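PDB 6DNT: NAD-dependent epimerase/dehydratase from Methanobrevibacter ruminantium, which probably interconverts UDP-N-acetylglucosamine and its 4-epimer with bound NAD, and is held here with UDP-N-acetylmuramic acid in its sugar-nucleotide pocket. Local coordinates for residues H51-L56 and V62-N67; K98-K103 and L134-A139; S183-L188 and Y199-Y204; S227-G232 and R281-I286. All blocks are in the same frame, centred on the assembly; numbering follows the deposited sequence. Where two conformers were deposited one is given.

Interaction 1: residues H51-L56 and V62-N67; sequences HIVDAL and VTIIDN. With NAD (nicotinamide-adenine-dinucleotide), chain B.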
# COMPACT_ATOMS: atom_id res chain seq x y z
N HIS A 51 23.48 6.63 -12.59
CA HIS A 51 24.66 6.58 -11.73
C HIS A 51 24.92 5.18 -11.19
O HIS A 51 26.07 4.82 -10.98
CB HIS A 51 24.55 7.60 -10.58
CG HIS A 51 24.68 9.02 -11.04
ND1 HIS A 51 25.90 9.60 -11.30
CD2 HIS A 51 23.75 9.96 -11.32
CE1 HIS A 51 25.72 10.85 -11.70
NE2 HIS A 51 24.42 11.09 -11.72
N ILE A 52 23.86 4.40 -10.97
CA ILE A 52 24.00 3.00 -10.56
C ILE A 52 24.59 2.18 -11.71
O ILE A 52 25.53 1.40 -11.48
CB ILE A 52 22.67 2.39 -10.06
CG1 ILE A 52 22.27 3.07 -8.74
CG2 ILE A 52 22.80 0.87 -9.89
CD1 ILE A 52 20.82 2.92 -8.39
N VAL A 53 24.06 2.37 -12.91
CA VAL A 53 24.61 1.71 -14.10
C VAL A 53 26.09 2.04 -14.24
O VAL A 53 26.88 1.13 -14.44
CB VAL A 53 23.85 2.05 -15.40
CG1 VAL A 53 24.54 1.37 -16.59
CG2 VAL A 53 22.41 1.59 -15.31
N ASP A 54 26.45 3.32 -14.14
CA ASP A 54 27.87 3.72 -14.26
C ASP A 54 28.76 2.97 -13.29
O ASP A 54 29.88 2.59 -13.64
CB ASP A 54 28.05 5.23 -14.01
CG ASP A 54 27.53 6.11 -15.14
OD1 ASP A 54 27.26 5.65 -16.28
OD2 ASP A 54 27.41 7.33 -14.89
N ALA A 55 28.28 2.77 -12.07
CA ALA A 55 29.08 2.17 -11.01
C ALA A 55 29.24 0.65 -11.17
O ALA A 55 30.19 0.07 -10.63
CB ALA A 55 28.50 2.50 -9.66
N LEU A 56 28.31 0.01 -11.88
CA LEU A 56 28.33 -1.45 -12.04
C LEU A 56 28.88 -1.95 -13.37
O LEU A 56 29.28 -3.11 -13.47
CB LEU A 56 26.90 -1.98 -11.89
CG LEU A 56 26.31 -1.87 -10.48
CD1 LEU A 56 24.89 -2.38 -10.49
CD2 LEU A 56 27.17 -2.63 -9.48
N VAL A 62 24.82 -5.56 -17.36
CA VAL A 62 23.68 -4.75 -16.93
C VAL A 62 22.65 -4.67 -18.03
O VAL A 62 22.97 -4.28 -19.16
CB VAL A 62 24.11 -3.32 -16.56
CG1 VAL A 62 22.90 -2.51 -16.09
CG2 VAL A 62 25.17 -3.33 -15.48
N THR A 63 21.41 -5.01 -17.70
CA THR A 63 20.28 -4.82 -18.58
C THR A 63 19.44 -3.69 -18.00
O THR A 63 18.95 -3.80 -16.88
CB THR A 63 19.42 -6.09 -18.67
OG1 THR A 63 20.18 -7.12 -19.34
CG2 THR A 63 18.15 -5.85 -19.44
N ILE A 64 19.31 -2.62 -18.76
CA ILE A 64 18.43 -1.52 -18.41
C ILE A 64 17.07 -1.76 -19.03
O ILE A 64 16.99 -2.10 -20.22
CB ILE A 64 19.00 -0.18 -18.91
CG1 ILE A 64 20.28 0.16 -18.15
CG2 ILE A 64 17.96 0.94 -18.79
CD1 ILE A 64 20.97 1.40 -18.70
N ILE A 65 16.00 -1.57 -18.26
CA ILE A 65 14.65 -1.47 -18.83
C ILE A 65 14.16 -0.05 -18.57
O ILE A 65 14.06 0.37 -17.42
CB ILE A 65 13.64 -2.48 -18.22
CG1 ILE A 65 14.21 -3.91 -18.25
CG2 ILE A 65 12.33 -2.40 -18.99
CD1 ILE A 65 13.40 -4.91 -17.44
N ASP A 66 13.87 0.70 -19.63
CA ASP A 66 13.50 2.10 -19.48
C ASP A 66 12.69 2.52 -20.68
O ASP A 66 13.09 2.26 -21.81
CB ASP A 66 14.77 2.94 -19.35
CG ASP A 66 14.53 4.31 -18.75
OD1 ASP A 66 13.76 5.08 -19.34
OD2 ASP A 66 15.12 4.60 -17.70
N ASN A 67 11.56 3.19 -20.45
CA ASN A 67 10.72 3.63 -21.55
C ASN A 67 11.00 5.06 -22.07
O ASN A 67 10.24 5.55 -22.90
CB ASN A 67 9.23 3.48 -21.21
CG ASN A 67 8.77 4.42 -20.11
OD1 ASN A 67 9.55 5.21 -19.56
ND2 ASN A 67 7.49 4.32 -19.77
PA NAD B . 13.79 9.70 -13.09
O1A NAD B . 15.03 10.41 -13.54
O2A NAD B . 12.48 10.13 -13.66
O5B NAD B . 14.04 8.14 -13.38
C5B NAD B . 12.96 7.23 -13.59
C4B NAD B . 13.31 6.44 -14.84
O4B NAD B . 12.31 5.44 -15.03
C3B NAD B . 13.32 7.30 -16.10
O3B NAD B . 14.52 7.04 -16.82
C2B NAD B . 12.07 6.90 -16.86
O2B NAD B . 12.15 6.98 -18.29
C1B NAD B . 11.85 5.48 -16.38
N9A NAD B . 10.46 5.01 -16.32
C8A NAD B . 9.41 5.62 -15.71
N7A NAD B . 8.29 4.86 -15.80
C5A NAD B . 8.65 3.71 -16.45
C6A NAD B . 7.96 2.48 -16.87
N6A NAD B . 6.66 2.31 -16.61
N1A NAD B . 8.71 1.54 -17.53
C2A NAD B . 10.01 1.71 -17.79
N3A NAD B . 10.71 2.82 -17.43
C4A NAD B . 10.07 3.82 -16.77
O3 NAD B . 13.68 9.75 -11.49
PN NAD B . 14.82 9.59 -10.40
O1N NAD B . 16.07 8.97 -10.96
O2N NAD B . 14.92 10.87 -9.62
O5D NAD B . 14.09 8.54 -9.43
C5D NAD B . 14.50 7.17 -9.43
C4D NAD B . 13.75 6.46 -8.30
O4D NAD B . 14.11 7.05 -7.05
C3D NAD B . 12.24 6.56 -8.44
O3D NAD B . 11.61 5.34 -8.00
C2D NAD B . 11.89 7.69 -7.50
O2D NAD B . 10.54 7.62 -7.06
C1D NAD B . 12.90 7.48 -6.39
N1N NAD B . 13.19 8.66 -5.58
C2N NAD B . 13.82 9.73 -6.09
C3N NAD B . 14.11 10.84 -5.30
C7N NAD B . 14.80 12.08 -5.82
O7N NAD B . 15.01 13.00 -5.04
N7N NAD B . 15.15 12.20 -7.10
C4N NAD B . 13.73 10.80 -3.95
C5N NAD B . 13.07 9.69 -3.44
C6N NAD B . 12.80 8.63 -4.29

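Interaction 2: residues K98-K103 and L134-A139; sequences KILKDK and LKLFIA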
# COMPACT_ATOMS: atom_id res chain seq x y z
N LYS A 98 10.75 -13.48 -18.75
CA LYS A 98 11.88 -13.85 -19.63
C LYS A 98 13.15 -13.04 -19.36
O LYS A 98 14.24 -13.59 -19.23
CB LYS A 98 11.46 -13.68 -21.09
CG LYS A 98 12.45 -14.17 -22.13
CD LYS A 98 11.99 -13.76 -23.53
CE LYS A 98 12.99 -14.18 -24.59
NZ LYS A 98 12.99 -15.66 -24.78
N ILE A 99 13.02 -11.72 -19.24
CA ILE A 99 14.18 -10.84 -19.04
C ILE A 99 14.92 -11.17 -17.74
O ILE A 99 16.14 -11.14 -17.69
CB ILE A 99 13.77 -9.35 -19.08
CG1 ILE A 99 13.21 -8.97 -20.46
CG2 ILE A 99 14.95 -8.42 -18.74
CD1 ILE A 99 12.32 -7.75 -20.45
N LEU A 100 14.18 -11.52 -16.69
CA LEU A 100 14.81 -11.79 -15.40
C LEU A 100 15.39 -13.21 -15.24
O LEU A 100 15.99 -13.49 -14.20
CB LEU A 100 13.85 -11.46 -14.24
CG LEU A 100 13.88 -10.01 -13.76
CD1 LEU A 100 13.62 -9.00 -14.88
CD2 LEU A 100 12.85 -9.86 -12.66
N LYS A 101 15.24 -14.08 -16.25
CA LYS A 101 15.84 -15.43 -16.18
C LYS A 101 17.35 -15.30 -16.05
O LYS A 101 17.98 -14.55 -16.80
CB LYS A 101 15.50 -16.26 -17.42
CG LYS A 101 15.96 -17.72 -17.34
CD LYS A 101 15.69 -18.48 -18.64
CE LYS A 101 16.94 -18.65 -19.50
NZ LYS A 101 16.63 -19.37 -20.77
N ASP A 102 17.93 -15.99 -15.07
CA ASP A 102 19.38 -16.00 -14.84
C ASP A 102 20.01 -14.64 -14.47
O ASP A 102 21.22 -14.47 -14.58
CB ASP A 102 20.12 -16.63 -16.04
CG ASP A 102 19.67 -18.07 -16.34
OD1 ASP A 102 19.48 -18.86 -15.38
OD2 ASP A 102 19.51 -18.40 -17.53
N LYS A 103 19.19 -13.70 -14.02
CA LYS A 103 19.72 -12.46 -13.46
C LYS A 103 19.97 -12.65 -11.96
O LYS A 103 19.29 -13.44 -11.33
CB LYS A 103 18.76 -11.30 -13.71
CG LYS A 103 18.50 -11.04 -15.17
CD LYS A 103 19.73 -10.51 -15.91
CE LYS A 103 19.36 -9.99 -17.29
NZ LYS A 103 18.97 -11.08 -18.23
N LEU A 134 4.59 -4.45 -9.14
CA LEU A 134 4.12 -5.79 -8.79
C LEU A 134 4.46 -6.80 -9.87
O LEU A 134 4.91 -7.92 -9.56
CB LEU A 134 2.61 -5.78 -8.53
CG LEU A 134 2.02 -7.13 -8.12
CD1 LEU A 134 2.61 -7.60 -6.81
CD2 LEU A 134 0.52 -7.01 -8.02
N LYS A 135 4.27 -6.41 -11.12
CA LYS A 135 4.64 -7.31 -12.23
C LYS A 135 6.11 -7.67 -12.16
O LYS A 135 6.49 -8.83 -12.39
CB LYS A 135 4.30 -6.71 -13.60
CG LYS A 135 2.83 -6.71 -13.94
CD LYS A 135 2.62 -6.24 -15.37
CE LYS A 135 1.18 -6.41 -15.85
NZ LYS A 135 1.05 -6.03 -17.29
N LEU A 136 6.95 -6.70 -11.82
CA LEU A 136 8.37 -6.94 -11.67
C LEU A 136 8.66 -7.90 -10.50
O LEU A 136 9.44 -8.85 -10.64
CB LEU A 136 9.14 -5.62 -11.50
CG LEU A 136 10.65 -5.70 -11.32
CD1 LEU A 136 11.34 -6.16 -12.60
CD2 LEU A 136 11.18 -4.35 -10.84
N PHE A 137 8.01 -7.65 -9.36
CA PHE A 137 8.25 -8.46 -8.18
C PHE A 137 7.79 -9.92 -8.40
O PHE A 137 8.43 -10.85 -7.87
CB PHE A 137 7.56 -7.88 -6.94
CG PHE A 137 7.97 -6.47 -6.58
CD1 PHE A 137 9.16 -5.89 -7.02
CD2 PHE A 137 7.13 -5.71 -5.76
CE1 PHE A 137 9.47 -4.58 -6.67
CE2 PHE A 137 7.46 -4.42 -5.39
CZ PHE A 137 8.63 -3.86 -5.84
N ILE A 138 6.72 -10.11 -9.17
CA ILE A 138 6.26 -11.47 -9.52
C ILE A 138 7.33 -12.18 -10.36
O ILE A 138 7.71 -13.31 -10.07
CB ILE A 138 4.91 -11.43 -10.26
CG1 ILE A 138 3.79 -10.99 -9.29
CG2 ILE A 138 4.58 -12.79 -10.86
CD1 ILE A 138 2.52 -10.53 -9.98
N ALA A 139 7.84 -11.48 -11.36
CA ALA A 139 8.94 -12.03 -12.16
C ALA A 139 10.20 -12.26 -11.33
O ALA A 139 10.94 -13.20 -11.61
CB ALA A 139 9.23 -11.13 -13.34

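Interaction 3: residues S183-L188 and Y199-Y204; sequences SCELYL and YVALRY. With NAD (nicotinamide-adenine-dinucleotide), chain B.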
# COMPACT_ATOMS: atom_id res chain seq x y z
N SER A 183 2.87 1.29 -0.66
CA SER A 183 2.26 0.04 -1.16
C SER A 183 3.32 -0.93 -1.68
O SER A 183 3.28 -2.12 -1.36
CB SER A 183 1.23 0.32 -2.26
OG SER A 183 0.80 -0.89 -2.88
N CYS A 184 4.28 -0.41 -2.44
CA CYS A 184 5.37 -1.25 -2.94
C CYS A 184 6.18 -1.85 -1.80
O CYS A 184 6.54 -3.04 -1.88
CB CYS A 184 6.32 -0.47 -3.84
SG CYS A 184 5.60 0.01 -5.43
N GLU A 185 6.45 -1.07 -0.75
CA GLU A 185 7.17 -1.60 0.41
C GLU A 185 6.38 -2.75 1.05
O GLU A 185 6.95 -3.77 1.48
CB GLU A 185 7.39 -0.52 1.47
CG GLU A 185 8.39 0.56 1.10
CD GLU A 185 8.71 1.46 2.29
OE1 GLU A 185 8.44 1.04 3.45
OE2 GLU A 185 9.23 2.58 2.09
N LEU A 186 5.06 -2.56 1.15
CA LEU A 186 4.19 -3.58 1.74
C LEU A 186 4.14 -4.82 0.87
O LEU A 186 4.13 -5.93 1.38
CB LEU A 186 2.77 -3.03 1.93
CG LEU A 186 2.68 -1.90 2.96
CD1 LEU A 186 1.35 -1.18 2.86
CD2 LEU A 186 2.95 -2.41 4.36
N TYR A 187 4.08 -4.65 -0.44
CA TYR A 187 4.14 -5.82 -1.31
C TYR A 187 5.44 -6.58 -1.12
O TYR A 187 5.44 -7.82 -1.08
CB TYR A 187 3.95 -5.44 -2.77
CG TYR A 187 2.56 -5.58 -3.31
CD1 TYR A 187 1.79 -6.73 -3.09
CD2 TYR A 187 2.02 -4.58 -4.11
CE1 TYR A 187 0.53 -6.86 -3.63
CE2 TYR A 187 0.75 -4.71 -4.66
CZ TYR A 187 0.01 -5.86 -4.41
OH TYR A 187 -1.21 -6.05 -4.97
N LEU A 188 6.56 -5.86 -1.01
CA LEU A 188 7.85 -6.54 -0.83
C LEU A 188 7.87 -7.35 0.46
O LEU A 188 8.30 -8.50 0.46
CB LEU A 188 9.02 -5.55 -0.88
CG LEU A 188 9.33 -5.06 -2.29
CD1 LEU A 188 10.23 -3.82 -2.25
CD2 LEU A 188 9.95 -6.14 -3.15
N TYR A 199 14.84 -8.62 -0.18
CA TYR A 199 14.73 -7.25 -0.68
C TYR A 199 15.28 -6.25 0.32
O TYR A 199 15.32 -6.51 1.52
CB TYR A 199 13.26 -6.90 -0.96
CG TYR A 199 12.47 -6.64 0.31
CD1 TYR A 199 11.94 -7.68 1.03
CD2 TYR A 199 12.32 -5.35 0.82
CE1 TYR A 199 11.25 -7.46 2.22
CE2 TYR A 199 11.65 -5.12 2.00
CZ TYR A 199 11.11 -6.18 2.69
OH TYR A 199 10.41 -5.97 3.87
N VAL A 200 15.68 -5.10 -0.20
CA VAL A 200 15.85 -3.91 0.62
C VAL A 200 15.06 -2.79 -0.06
O VAL A 200 15.17 -2.61 -1.27
CB VAL A 200 17.32 -3.49 0.78
CG1 VAL A 200 17.41 -2.07 1.34
CG2 VAL A 200 18.08 -4.46 1.68
N ALA A 201 14.27 -2.07 0.73
CA ALA A 201 13.60 -0.88 0.28
C ALA A 201 14.37 0.30 0.86
O ALA A 201 14.59 0.36 2.07
CB ALA A 201 12.15 -0.87 0.75
N LEU A 202 14.78 1.21 0.01
CA LEU A 202 15.59 2.36 0.43
C LEU A 202 14.73 3.62 0.40
O LEU A 202 14.26 4.02 -0.65
CB LEU A 202 16.80 2.50 -0.48
CG LEU A 202 17.81 1.34 -0.44
CD1 LEU A 202 18.83 1.47 -1.55
CD2 LEU A 202 18.51 1.24 0.92
N ARG A 203 14.55 4.26 1.56
CA ARG A 203 13.77 5.50 1.61
C ARG A 203 14.72 6.68 1.41
O ARG A 203 15.40 7.11 2.34
CB ARG A 203 13.03 5.62 2.93
CG ARG A 203 11.92 4.60 3.07
CD ARG A 203 11.23 4.73 4.40
NE ARG A 203 10.20 3.71 4.54
CZ ARG A 203 9.67 3.33 5.70
NH1 ARG A 203 10.05 3.87 6.86
NH2 ARG A 203 8.76 2.37 5.71
N TYR A 204 14.79 7.17 0.17
CA TYR A 204 15.67 8.30 -0.13
C TYR A 204 15.07 9.58 0.42
O TYR A 204 13.86 9.79 0.38
CB TYR A 204 15.88 8.52 -1.63
CG TYR A 204 16.30 7.32 -2.44
CD1 TYR A 204 17.04 6.29 -1.89
CD2 TYR A 204 15.95 7.24 -3.78
CE1 TYR A 204 17.42 5.19 -2.65
CE2 TYR A 204 16.32 6.15 -4.55
CZ TYR A 204 17.05 5.13 -3.98
OH TYR A 204 17.42 4.05 -4.75
PA NAD B . 13.79 9.70 -13.09
O1A NAD B . 15.03 10.41 -13.54
O2A NAD B . 12.48 10.13 -13.66
O5B NAD B . 14.04 8.14 -13.38
C5B NAD B . 12.96 7.23 -13.59
C4B NAD B . 13.31 6.44 -14.84
O4B NAD B . 12.31 5.44 -15.03
C3B NAD B . 13.32 7.30 -16.10
O3B NAD B . 14.52 7.04 -16.82
C2B NAD B . 12.07 6.90 -16.86
O2B NAD B . 12.15 6.98 -18.29
C1B NAD B . 11.85 5.48 -16.38
N9A NAD B . 10.46 5.01 -16.32
C8A NAD B . 9.41 5.62 -15.71
N7A NAD B . 8.29 4.86 -15.80
C5A NAD B . 8.65 3.71 -16.45
C6A NAD B . 7.96 2.48 -16.87
N6A NAD B . 6.66 2.31 -16.61
N1A NAD B . 8.71 1.54 -17.53
C2A NAD B . 10.01 1.71 -17.79
N3A NAD B . 10.71 2.82 -17.43
C4A NAD B . 10.07 3.82 -16.77
O3 NAD B . 13.68 9.75 -11.49
PN NAD B . 14.82 9.59 -10.40
O1N NAD B . 16.07 8.97 -10.96
O2N NAD B . 14.92 10.87 -9.62
O5D NAD B . 14.09 8.54 -9.43
C5D NAD B . 14.50 7.17 -9.43
C4D NAD B . 13.75 6.46 -8.30
O4D NAD B . 14.11 7.05 -7.05
C3D NAD B . 12.24 6.56 -8.44
O3D NAD B . 11.61 5.34 -8.00
C2D NAD B . 11.89 7.69 -7.50
O2D NAD B . 10.54 7.62 -7.06
C1D NAD B . 12.90 7.48 -6.39
N1N NAD B . 13.19 8.66 -5.58
C2N NAD B . 13.82 9.73 -6.09
C3N NAD B . 14.11 10.84 -5.30
C7N NAD B . 14.80 12.08 -5.82
O7N NAD B . 15.01 13.00 -5.04
N7N NAD B . 15.15 12.20 -7.10
C4N NAD B . 13.73 10.80 -3.95
C5N NAD B . 13.07 9.69 -3.44
C6N NAD B . 12.80 8.63 -4.29
O HOH W 1 9.10 -3.39 3.33

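Interaction 4: residues S227-G232 and R281-I286; sequences SAILNG and RLFEII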
# COMPACT_ATOMS: atom_id res chain seq x y z
N SER A 227 20.45 26.30 -11.99
CA SER A 227 20.03 26.66 -13.34
C SER A 227 19.72 28.15 -13.42
O SER A 227 20.23 28.84 -14.31
CB SER A 227 18.82 25.84 -13.78
OG SER A 227 18.53 26.06 -15.14
N ALA A 228 18.96 28.66 -12.45
CA ALA A 228 18.60 30.09 -12.42
C ALA A 228 19.86 30.96 -12.45
O ALA A 228 19.99 31.84 -13.31
CB ALA A 228 17.76 30.41 -11.21
N ILE A 229 20.78 30.68 -11.54
CA ILE A 229 22.00 31.48 -11.40
C ILE A 229 22.82 31.41 -12.69
O ILE A 229 23.28 32.43 -13.20
CB ILE A 229 22.81 31.09 -10.16
CG1 ILE A 229 22.07 31.50 -8.88
CG2 ILE A 229 24.20 31.72 -10.18
CD1 ILE A 229 22.61 30.84 -7.63
N LEU A 230 22.96 30.21 -13.27
CA LEU A 230 23.71 30.08 -14.53
C LEU A 230 23.07 30.79 -15.71
O LEU A 230 23.79 31.25 -16.63
CB LEU A 230 23.91 28.59 -14.89
CG LEU A 230 24.87 27.82 -13.99
CD1 LEU A 230 24.84 26.34 -14.36
CD2 LEU A 230 26.30 28.34 -14.04
N ASN A 231 21.74 30.90 -15.70
CA ASN A 231 21.00 31.63 -16.71
C ASN A 231 20.87 33.13 -16.40
O ASN A 231 20.21 33.83 -17.16
CB ASN A 231 19.60 31.04 -16.89
CG ASN A 231 19.60 29.76 -17.70
OD1 ASN A 231 20.33 29.63 -18.70
ND2 ASN A 231 18.74 28.84 -17.32
N GLY A 232 21.48 33.60 -15.32
CA GLY A 232 21.48 35.01 -14.96
C GLY A 232 20.15 35.51 -14.42
O GLY A 232 19.82 36.69 -14.59
N ARG A 281 20.14 28.74 3.81
CA ARG A 281 21.55 28.39 3.90
C ARG A 281 22.02 27.75 2.60
O ARG A 281 23.13 28.02 2.12
CB ARG A 281 21.82 27.47 5.09
CG ARG A 281 23.26 27.04 5.29
CD ARG A 281 24.21 28.23 5.45
NE ARG A 281 25.60 27.77 5.53
CZ ARG A 281 26.66 28.43 5.05
NH1 ARG A 281 26.55 29.62 4.45
NH2 ARG A 281 27.86 27.86 5.18
N LEU A 282 21.16 26.91 2.02
CA LEU A 282 21.48 26.28 0.75
C LEU A 282 21.75 27.34 -0.33
O LEU A 282 22.71 27.24 -1.10
CB LEU A 282 20.34 25.37 0.30
CG LEU A 282 20.49 24.75 -1.09
CD1 LEU A 282 21.59 23.71 -1.08
CD2 LEU A 282 19.16 24.17 -1.58
N PHE A 283 20.89 28.34 -0.39
CA PHE A 283 21.06 29.40 -1.36
C PHE A 283 22.40 30.13 -1.17
O PHE A 283 23.09 30.44 -2.14
CB PHE A 283 19.91 30.39 -1.30
CG PHE A 283 20.14 31.59 -2.14
CD1 PHE A 283 20.01 31.49 -3.52
CD2 PHE A 283 20.56 32.78 -1.58
CE1 PHE A 283 20.27 32.57 -4.34
CE2 PHE A 283 20.81 33.87 -2.39
CZ PHE A 283 20.66 33.77 -3.76
N GLU A 284 22.76 30.39 0.09
CA GLU A 284 24.04 31.04 0.39
C GLU A 284 25.20 30.21 -0.12
O GLU A 284 26.13 30.74 -0.72
CB GLU A 284 24.25 31.23 1.89
CG GLU A 284 23.34 32.23 2.55
CD GLU A 284 23.54 32.30 4.06
OE1 GLU A 284 22.70 32.97 4.70
OE2 GLU A 284 24.52 31.72 4.61
N ILE A 285 25.15 28.91 0.16
CA ILE A 285 26.24 28.02 -0.22
C ILE A 285 26.37 27.92 -1.73
O ILE A 285 27.47 28.02 -2.26
CB ILE A 285 26.09 26.62 0.41
CG1 ILE A 285 26.25 26.72 1.93
CG2 ILE A 285 27.13 25.67 -0.16
CD1 ILE A 285 25.84 25.45 2.66
N ILE A 286 25.25 27.73 -2.44
CA ILE A 286 25.27 27.65 -3.90
C ILE A 286 25.75 28.97 -4.51
O ILE A 286 26.54 28.97 -5.47
CB ILE A 286 23.90 27.20 -4.47
CG1 ILE A 286 23.70 25.72 -4.14
CG2 ILE A 286 23.83 27.43 -5.98
CD1 ILE A 286 22.34 25.17 -4.55

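Interaction 1: residues H51-L56 and V62-N67
Val53 packs against Val62 and Ile64 inside the first beta-alpha-beta unit of the Rossmann fold, where helix 47-56 returns over the sheet to strand 61-65. The short segments run nearly antiparallel, 167° apart, with axes 9.9 Å from each other. The tight spot lies between Val53 and Ile64, whose side chains meet at about a right angle. Ile64 CG1 stands beside its own backbone N (chi1 -67°), and from there the chain carries CD1 to 3.7 Å from Val53 CG2. The same methyl of Val53 also reaches Val62 CG1, at 4.2 Å. Toward the end of the helix the packing is looser: Leu56 offers Val62 CG2 little more than its CB, while Val39 of strand 38-42 backs both residues. On the outer side of the helix Ala55 is exposed, and the partly exposed Asp54 is held by a salt bridge to Arg211 and a bond from the backbone of Asn77. Farther along the chain, polar residues meet NAD. Asp66 takes both hydroxyls of the adenosine ribose, a hallmark of NAD-binding Rossmann folds, and Leu45 N and Leu68 N also bond to its carboxylate. Asn67 lays its amide against the adenine, OD1 being 3.2 Å from C4A of NAD. The ribose grip is even: O2B of NAD donates to Asp66 OD1 at 2.7 Å, and O3B donates to Asp66 OD2 at the same distance.

Interaction 2: residues K98-K103 and L134-A139
Leu100 reaches Leu136 and Ala139 through a side chain turned by chi1 -87°, which sends CD2 across to helix 122-142. On the other side, CG of Leu136 lies opposite the backbone N and beside the carbonyl carbon (chi1 180°), a rotation that brings CD1 up to the same methyl. The contact belongs to the Rossmann-type NAD domain, joining the exit of the short helix 96-99 to a long helix packed on the central sheet. A type II beta turn from Leu100 to Lys103 follows that exit; it is closed by the bond from Lys103 N to Leu100 O, and Asp102 takes positive phi within it. All three touching residues are buried, and their contact is purely apolar. Leu100 CD2 serves as the single meeting point, with Leu136 CD1 4.0 Å from it and Ala139 CB 3.9 Å from it. It also lies 3.8 Å from Ala139 C, close against the helix backbone. Val40 and Thr42 of strand 38-42 back the two leucines, and Leu96 packs on both Leu136 and Ala139. Away from this patch, Leu134, Lys135 and Ile138 pack on Asn126, Leu123 and Pro122 of the second subunit, so the long helix serves the domain interior and the dimer interface at once. The turn has a polar tie of its own: Lys103 folds back over it, and its NZ donates to Ile99 O at 2.9 Å, approaching nearly in line with the carbonyl bond (C=O...N angle 167°).

Interaction 3: residues S183-L188 and Y199-Y204
Helix 176-195, which carries the NAD-binding Tyr177 and Lys181, packs here on strand 199-208 of the central Rossmann-type sheet. The two short segments run nearly antiparallel, at 9.4 Å between axes. At one end Leu188 lays CB over the centre of the Tyr199 ring, a CH-pi contact 3.8 Å from the centroid. Tyr199 CG sits between its backbone N and carbonyl carbon (chi1 75°), which swings the ring back over the helix. A water donates to Glu185 O and is also hydrogen-bonded to Tyr199 OH, 2.9 Å away. Midway, Glu185 CG touches Ala201 CB. The other end is ionic. Arg203 grips the Glu185 carboxylate side-on, NH2 to OE1 at 2.6 Å and NE to OE2 at 2.9 Å; the second bond is almost straight (176°). Both oxygens use their syn lone pairs, and the two planes are only 20° apart. Ser152 OG makes a further bond to Glu185 OE2, while Arg203 NH1 bonds to Tyr157 OH and Glu167 O. Beyond the salt bridge, Tyr204 brings CD2 to 3.5 Å from C6N of NAD and also touches the sugar nucleotide. A two-pronged bridge between buried groups fixes the rotation of both side chains; the paired charges should largely offset each other, probably keeping Glu185 ionised beside Arg203, the residue just before Tyr204 at the nicotinamide.

Interaction 4: residues S227-G232 and R281-I286
Ile229 CD1 bridges the two helices by apolar packing alone, meeting Ile286 and Phe283 one turn apart on helix 279-289. Its closest partner is Ile286 CG2, at 4.0 Å. Ile286 points its CB toward helix 221-230, and CG2, anti to the backbone N, makes the contact. Phe283 is a lighter touch: CE1 of its ring lies 4.4 Å from Ile229 CD1. About 100 Å² is buried, and the nearest CA atoms, those of Ile229 and Ile286, remain 9.0 Å apart, so the side-chain ends do the joining. Ionic contact is confined to the outer side of helix 279-289, where Arg281 NH1 donates to Glu284 OE2 at 2.9 Å, through the anti lone pair, while Ile285 CG1 lies over the face of the guanidinium. Backbone bonds finish helix 221-230 in a Schellman motif, with Gly232 at positive phi (73°). Both helices probably belong to the sugar-nucleotide-binding part of this extended short-chain dehydrogenase/reductase, Phe283's nearest atoms lying about 8 Å from UDP-N-acetylmuramic acid. Around the pair, Phe225 of helix 221-230 packs on Leu282 and Ile286, Leu290 and Ser292 cover Ile229, Met277 of strand 277-278 backs Leu282 and Ile285, and helix 328-341 lies against Leu230, Leu282 and Ile285.

Interactions 1, 2 and 3 belong to the NAD-binding part of the chain, whereas interaction 4 joins two helices across the chain's centre from interactions 2 and 3. Interactions 1 and 3 each set a helix nearly antiparallel to a strand of the same sheet, and both strand segments run on to NAD, one at adenosine, the other at nicotinamide. Their chemistry differs: aliphatic packing in interaction 1, a buried salt bridge and CH-pi contact in interaction 3. Interaction 2 touches both neighbours, through Ile99 on Ile65 and Phe137 on Leu188; with interaction 3 it reaches the second subunit. All touching residues of interactions 1 to 3 are buried; interaction 4, the smallest, is mainly buried but includes partly exposed Phe283.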